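Long-range contacts in carboxyl esterase NP (Bacillus subtilis, PDB 4CCW), which catalyses the hydrolysis of carboxylic esters to an alcohol and a carboxylate, the ester-cleaving chemistry of an alpha/beta hydrolase: residues T103-A108 and L139-E144; L182-T187 and H243-D248. All blocks are in the same frame, centred on the assembly; numbering follows the deposited sequence.

Neither contact belongs wholly to the core: interaction 1 is a surface contact, whereas interaction 2 is partly buried and reaches toward the active site. Their centres stand 28 Å apart on opposite sides of the chain's centre, and they hold no elements in common. Interaction 1 joins helices 104-118 and 130-141, which precede and follow strand 123-128; an arginine, extended from CG to NE, carries most of it, with one weak direct hydrogen bond and a bridging water. Interaction 2 brings the end of helix 177-185 to the loop after strand 236-241. No direct hydrogen bond crosses there: a methyl packed on an indole face makes the tight part, and two waters span the rest.

Interaction 1: residues T103-A108 and L139-E144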
loop_
_atom_site.group_PDB
_atom_site.type_symbol
_atom_site.label_atom_id
_atom_site.label_comp_id
_atom_site.label_asym_id
_atom_site.label_seq_id
_atom_site.Cartn_x
_atom_site.Cartn_y
_atom_site.Cartn_z
ATOM N N THR A 103 -13.673 7.742 -6.750
ATOM C CA THR A 103 -12.925 8.414 -7.815
ATOM C C THR A 103 -11.506 8.689 -7.361
ATOM O O THR A 103 -11.211 8.687 -6.164
ATOM C CB THR A 103 -13.552 9.739 -8.281
ATOM O OG1 THR A 103 -13.419 10.734 -7.257
ATOM C CG2 THR A 103 -15.010 9.548 -8.664
ATOM N N ARG A 104 -10.635 8.946 -8.331
ATOM C CA ARG A 104 -9.257 9.273 -8.027
ATOM C C ARG A 104 -9.175 10.639 -7.331
ATOM O O ARG A 104 -8.318 10.863 -6.490
ATOM C CB ARG A 104 -8.428 9.236 -9.305
ATOM C CG ARG A 104 -8.430 7.847 -9.942
ATOM C CD ARG A 104 -7.337 7.708 -10.997
ATOM N NE ARG A 104 -7.608 8.489 -12.202
ATOM C CZ ARG A 104 -8.441 8.111 -13.173
ATOM N NH1 ARG A 104 -9.119 6.952 -13.087
ATOM N NH2 ARG A 104 -8.610 8.901 -14.227
ATOM N N THR A 105 -10.083 11.536 -7.670
ATOM C CA THR A 105 -10.167 12.819 -6.968
ATOM C C THR A 105 -10.503 12.609 -5.481
ATOM O O THR A 105 -9.829 13.153 -4.604
ATOM C CB THR A 105 -11.183 13.754 -7.645
ATOM O OG1 THR A 105 -10.727 14.051 -8.971
ATOM C CG2 THR A 105 -11.325 15.061 -6.873
ATOM N N ASP A 106 -11.528 11.798 -5.212
ATOM C CA ASP A 106 -11.949 11.484 -3.841
ATOM C C ASP A 106 -10.800 10.925 -3.017
ATOM O O ASP A 106 -10.550 11.387 -1.910
ATOM C CB ASP A 106 -13.111 10.480 -3.841
ATOM C CG ASP A 106 -14.430 11.094 -4.288
ATOM O OD1 ASP A 106 -14.611 12.322 -4.162
ATOM O OD2 ASP A 106 -15.295 10.338 -4.772
ATOM N N TYR A 107 -10.101 9.930 -3.564
ATOM C CA TYR A 107 -8.989 9.319 -2.853
ATOM C C TYR A 107 -7.846 10.295 -2.533
ATOM O O TYR A 107 -7.281 10.236 -1.449
ATOM C CB TYR A 107 -8.481 8.085 -3.609
ATOM C CG TYR A 107 -9.390 6.856 -3.512
ATOM C CD1 TYR A 107 -9.747 6.314 -2.271
ATOM C CD2 TYR A 107 -9.847 6.209 -4.665
ATOM C CE1 TYR A 107 -10.550 5.173 -2.189
ATOM C CE2 TYR A 107 -10.647 5.073 -4.594
ATOM C CZ TYR A 107 -10.994 4.556 -3.360
ATOM O OH TYR A 107 -11.792 3.425 -3.300
ATOM N N ALA A 108 -7.500 11.185 -3.464
ATOM C CA ALA A 108 -6.480 12.200 -3.179
ATOM C C ALA A 108 -6.931 13.165 -2.072
ATOM O O ALA A 108 -6.133 13.536 -1.207
ATOM C CB ALA A 108 -6.085 12.964 -4.435
ATOM N N LEU A 139 0.942 12.294 -5.514
ATOM C CA LEU A 139 2.087 13.139 -5.849
ATOM C C LEU A 139 1.856 13.905 -7.156
ATOM O O LEU A 139 2.379 15.006 -7.314
ATOM C CB LEU A 139 3.403 12.334 -5.859
ATOM C CG LEU A 139 3.642 11.314 -6.979
ATOM C CD1 LEU A 139 4.316 11.981 -8.174
ATOM C CD2 LEU A 139 4.484 10.140 -6.474
ATOM N N LEU A 140 1.080 13.339 -8.081
ATOM C CA LEU A 140 0.772 14.037 -9.331
ATOM C C LEU A 140 -0.188 15.196 -9.099
ATOM O O LEU A 140 -0.094 16.225 -9.761
ATOM C CB LEU A 140 0.200 13.085 -10.384
ATOM C CG LEU A 140 1.160 12.074 -11.022
ATOM C CD1 LEU A 140 0.417 11.197 -12.008
ATOM C CD2 LEU A 140 2.330 12.752 -11.719
ATOM N N ARG A 141 -1.110 15.023 -8.153
ATOM C CA ARG A 141 -2.109 16.058 -7.874
ATOM C C ARG A 141 -1.595 17.138 -6.918
ATOM O O ARG A 141 -1.988 18.311 -7.031
ATOM C CB ARG A 141 -3.407 15.438 -7.347
ATOM C CG ARG A 141 -4.201 14.689 -8.406
ATOM C CD ARG A 141 -5.168 13.704 -7.768
ATOM N NE ARG A 141 -5.955 12.985 -8.763
ATOM C CZ ARG A 141 -7.061 13.456 -9.331
ATOM N NH1 ARG A 141 -7.524 14.663 -9.016
ATOM N NH2 ARG A 141 -7.694 12.725 -10.229
ATOM N N MET A 142 -0.706 16.750 -6.004
ATOM C CA MET A 142 -0.273 17.615 -4.901
ATOM C C MET A 142 1.221 17.514 -4.594
ATOM O O MET A 142 1.604 17.153 -3.474
ATOM C CB MET A 142 -1.078 17.282 -3.656
ATOM C CG MET A 142 -2.569 17.269 -3.926
ATOM S SD MET A 142 -3.505 17.590 -2.447
ATOM C CE MET A 142 -5.157 17.202 -3.031
ATOM N N PRO A 143 2.073 17.864 -5.579
ATOM C CA PRO A 143 3.533 17.774 -5.423
ATOM C C PRO A 143 4.070 18.619 -4.278
ATOM O O PRO A 143 5.185 18.386 -3.792
ATOM C CB PRO A 143 4.063 18.302 -6.762
ATOM C CG PRO A 143 2.954 19.141 -7.315
ATOM C CD PRO A 143 1.698 18.453 -6.879
ATOM N N GLU A 144 3.277 19.604 -3.867
ATOM C CA GLU A 144 3.630 20.519 -2.793
ATOM C C GLU A 144 3.639 19.861 -1.403
ATOM O O GLU A 144 4.086 20.484 -0.420
ATOM C CB GLU A 144 2.662 21.713 -2.792
ATOM C CG GLU A 144 1.254 21.392 -2.290
ATOM C CD GLU A 144 0.286 20.935 -3.377
ATOM O OE1 GLU A 144 0.718 20.696 -4.526
ATOM O OE2 GLU A 144 -0.927 20.822 -3.077
HETATM O O HOH W 1 -5.791 10.937 -11.612
#
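R141, at the end of helix 130-141, reaches across to the first turn of helix 104-118, where it meets R104, T105 and A108. In this alpha/beta hydrolase fold the two helices precede and follow strand 123-128, which leads into the probable nucleophile elbow. CB of R141 points toward the partner helix, and the chain runs extended from CG to NE (chi3 179°). R141 CD is the first atom to touch, 3.5 Å from CB of A108. NE comes next; it donates to OD1 of N137, whose ND2 bonds R104 O, so one amide ties both segments. The chain turns at chi4 (-83°), laying one guanidinium face over the backbone where R104 joins T105, with T105 N 3.7 Å above the R141 plane and offset toward its rim. R141 NH1 reaches OG1 of T105 at 3.3 Å, but an N-H...O angle of 123° makes this bond weak. R141 NH2 lies 3.7 Å from R104 CB. R104 sends its own NH1 to the carbonyls of A217 and G219, and its NE remains 4.7 Å from R141 NH2. A water between the two like charges accepts from both, at 3.1 Å from R104 NE and 3.0 Å from R141 NH2.

Interaction 2: residues L182-T187 and H243-D248; sequences LNWMMT and HEVIYD
V245 presses one methyl onto the indole of W184, the tight part of the contact. Its CG2 sits 3.5 Å from the centroid of the six-membered ring and only 12° off the ring normal, a CH-pi contact over the face. With CG anti to the backbone N (chi1 170°), W184 extends its ring across to the loop, where V245 CB also approaches CE2 at 3.7 Å. The other methyl, CG1, rests 3.6 Å from W184 O. Y168 stacks with the same indole; with an alanine in place of W184, V245 CG2 would probably lose the surface it packs on and Y168 its ring partner. Alongside, M185 CE meets I246 CG2 more loosely, at 4.1 Å, and both side chains touch the active-site H273. Helix 177-185 belongs to the helical insertion between strands 146-152 and 236-241, the usual place of the cap in alpha/beta hydrolases, and the loop holds E244. OE1 of E244 bonds H273 ND1, consistent with the acid of the catalytic triad, while OE2 takes N-H bonds from both V245 and I246, fixing the carboxylate. Toward H243 the packing gives way to water. One molecule donates to M185 O at 2.7 Å and to H243 O; another lies 2.9 Å from both T187 OG1 and H243 ND1, two exposed side chains whose polar atoms stand 3.9 Å apart.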
loop_
_atom_site.group_PDB
_atom_site.type_symbol
_atom_site.label_atom_id
_atom_site.label_comp_id
_atom_site.label_asym_id
_atom_site.label_seq_id
_atom_site.Cartn_x
_atom_site.Cartn_y
_atom_site.Cartn_z
ATOM N N LEU A 182 -1.551 -16.956 -2.953
ATOM C CA LEU A 182 -0.227 -16.767 -2.350
ATOM C C LEU A 182 0.896 -17.558 -3.042
ATOM O O LEU A 182 2.006 -17.047 -3.220
ATOM C CB LEU A 182 -0.280 -17.033 -0.839
ATOM C CG LEU A 182 -1.035 -15.970 -0.024
ATOM C CD1 LEU A 182 -1.146 -16.391 1.437
ATOM C CD2 LEU A 182 -0.411 -14.579 -0.149
ATOM N N ASN A 183 0.592 -18.778 -3.464
ATOM C CA ASN A 183 1.559 -19.608 -4.176
ATOM C C ASN A 183 1.880 -19.037 -5.554
ATOM O O ASN A 183 3.005 -19.160 -6.048
ATOM C CB ASN A 183 1.056 -21.048 -4.280
ATOM C CG ASN A 183 0.977 -21.742 -2.923
ATOM O OD1 ASN A 183 1.416 -21.201 -1.905
ATOM N ND2 ASN A 183 0.413 -22.946 -2.905
ATOM N N TRP A 184 0.880 -18.410 -6.164
ATOM C CA TRP A 184 1.055 -17.714 -7.426
ATOM C C TRP A 184 1.900 -16.481 -7.259
ATOM O O TRP A 184 2.841 -16.277 -8.019
ATOM C CB TRP A 184 -0.305 -17.360 -8.003
ATOM C CG TRP A 184 -0.290 -16.424 -9.189
ATOM C CD1 TRP A 184 0.162 -16.688 -10.485
ATOM C CD2 TRP A 184 -0.800 -15.042 -9.234
ATOM N NE1 TRP A 184 -0.030 -15.596 -11.298
ATOM C CE2 TRP A 184 -0.593 -14.573 -10.611
ATOM C CE3 TRP A 184 -1.381 -14.174 -8.303
ATOM C CZ2 TRP A 184 -0.963 -13.297 -11.019
ATOM C CZ3 TRP A 184 -1.738 -12.885 -8.728
ATOM C CH2 TRP A 184 -1.541 -12.460 -10.051
ATOM N N MET A 185 1.579 -15.669 -6.252
ATOM C CA MET A 185 2.235 -14.380 -6.057
ATOM C C MET A 185 3.631 -14.515 -5.447
ATOM O O MET A 185 4.491 -13.662 -5.646
ATOM C CB MET A 185 1.352 -13.472 -5.192
ATOM C CG MET A 185 1.882 -12.066 -5.002
ATOM S SD MET A 185 0.643 -10.964 -4.319
ATOM C CE MET A 185 -0.194 -10.522 -5.835
ATOM N N MET A 186 3.855 -15.584 -4.696
ATOM C CA MET A 186 5.118 -15.718 -3.969
ATOM C C MET A 186 5.853 -17.013 -4.269
ATOM O O MET A 186 5.255 -18.078 -4.238
ATOM C CB MET A 186 4.854 -15.558 -2.477
ATOM C CG MET A 186 4.014 -14.325 -2.184
ATOM S SD MET A 186 3.788 -13.946 -0.449
ATOM C CE MET A 186 5.469 -13.565 0.026
ATOM N N THR A 187 7.146 -16.904 -4.571
ATOM C CA THR A 187 8.010 -18.073 -4.774
ATOM C C THR A 187 8.057 -18.891 -3.482
ATOM O O THR A 187 8.097 -20.121 -3.512
ATOM C CB THR A 187 9.432 -17.655 -5.222
ATOM O OG1 THR A 187 9.336 -16.844 -6.402
ATOM C CG2 THR A 187 10.303 -18.876 -5.524
ATOM N N HIS A 243 10.389 -11.449 -9.902
ATOM C CA HIS A 243 9.376 -12.499 -9.941
ATOM C C HIS A 243 7.960 -11.958 -9.939
ATOM O O HIS A 243 7.009 -12.706 -9.713
ATOM C CB HIS A 243 9.647 -13.519 -8.836
ATOM C CG HIS A 243 10.968 -14.242 -9.007
ATOM N ND1 HIS A 243 11.888 -14.342 -8.019
ATOM C CD2 HIS A 243 11.525 -14.852 -10.126
ATOM C CE1 HIS A 243 12.967 -15.022 -8.480
ATOM N NE2 HIS A 243 12.738 -15.336 -9.772
ATOM N N GLU A 244 7.811 -10.660 -10.224
ATOM C CA GLU A 244 6.472 -10.026 -10.318
ATOM C C GLU A 244 5.533 -10.795 -11.239
ATOM O O GLU A 244 5.949 -11.278 -12.287
ATOM C CB GLU A 244 6.597 -8.558 -10.774
ATOM C CG GLU A 244 5.256 -7.848 -10.951
ATOM C CD GLU A 244 4.475 -7.750 -9.653
ATOM O OE1 GLU A 244 4.679 -6.766 -8.901
ATOM O OE2 GLU A 244 3.676 -8.680 -9.388
ATOM N N VAL A 245 4.261 -10.889 -10.851
ATOM C CA VAL A 245 3.258 -11.637 -11.611
ATOM C C VAL A 245 2.092 -10.769 -12.084
ATOM O O VAL A 245 1.310 -11.198 -12.953
ATOM C CB VAL A 245 2.660 -12.805 -10.793
ATOM C CG1 VAL A 245 3.706 -13.894 -10.538
ATOM C CG2 VAL A 245 2.031 -12.280 -9.499
ATOM N N ILE A 246 1.931 -9.574 -11.512
ATOM C CA ILE A 246 0.738 -8.759 -11.826
ATOM C C ILE A 246 0.871 -8.039 -13.170
ATOM O O ILE A 246 -0.132 -7.608 -13.749
ATOM C CB ILE A 246 0.314 -7.781 -10.680
ATOM C CG1 ILE A 246 1.292 -6.602 -10.523
ATOM C CG2 ILE A 246 0.103 -8.568 -9.370
ATOM C CD1 ILE A 246 0.675 -5.341 -9.905
ATOM N N TYR A 247 2.121 -7.906 -13.625
ATOM C CA TYR A 247 2.476 -7.463 -14.976
ATOM C C TYR A 247 3.950 -7.791 -15.179
ATOM O O TYR A 247 4.608 -8.357 -14.280
ATOM C CB TYR A 247 2.166 -5.961 -15.186
ATOM C CG TYR A 247 2.581 -5.095 -14.013
ATOM C CD1 TYR A 247 3.889 -5.169 -13.502
ATOM C CD2 TYR A 247 1.673 -4.225 -13.410
ATOM C CE1 TYR A 247 4.272 -4.407 -12.423
ATOM C CE2 TYR A 247 2.044 -3.443 -12.335
ATOM C CZ TYR A 247 3.357 -3.531 -11.852
ATOM O OH TYR A 247 3.743 -2.774 -10.777
ATOM N N ASP A 248 4.492 -7.466 -16.346
ATOM C CA ASP A 248 5.907 -7.717 -16.596
ATOM C C ASP A 248 6.736 -6.586 -15.982
ATOM O O ASP A 248 6.522 -5.411 -16.316
ATOM C CB ASP A 248 6.159 -7.852 -18.098
ATOM C CG ASP A 248 7.617 -8.162 -18.421
ATOM O OD1 ASP A 248 8.533 -7.460 -17.945
ATOM O OD2 ASP A 248 7.860 -9.104 -19.192
HETATM O O HOH W 2 5.112 -11.875 -7.548
HETATM O O HOH W 3 10.606 -14.419 -5.370
#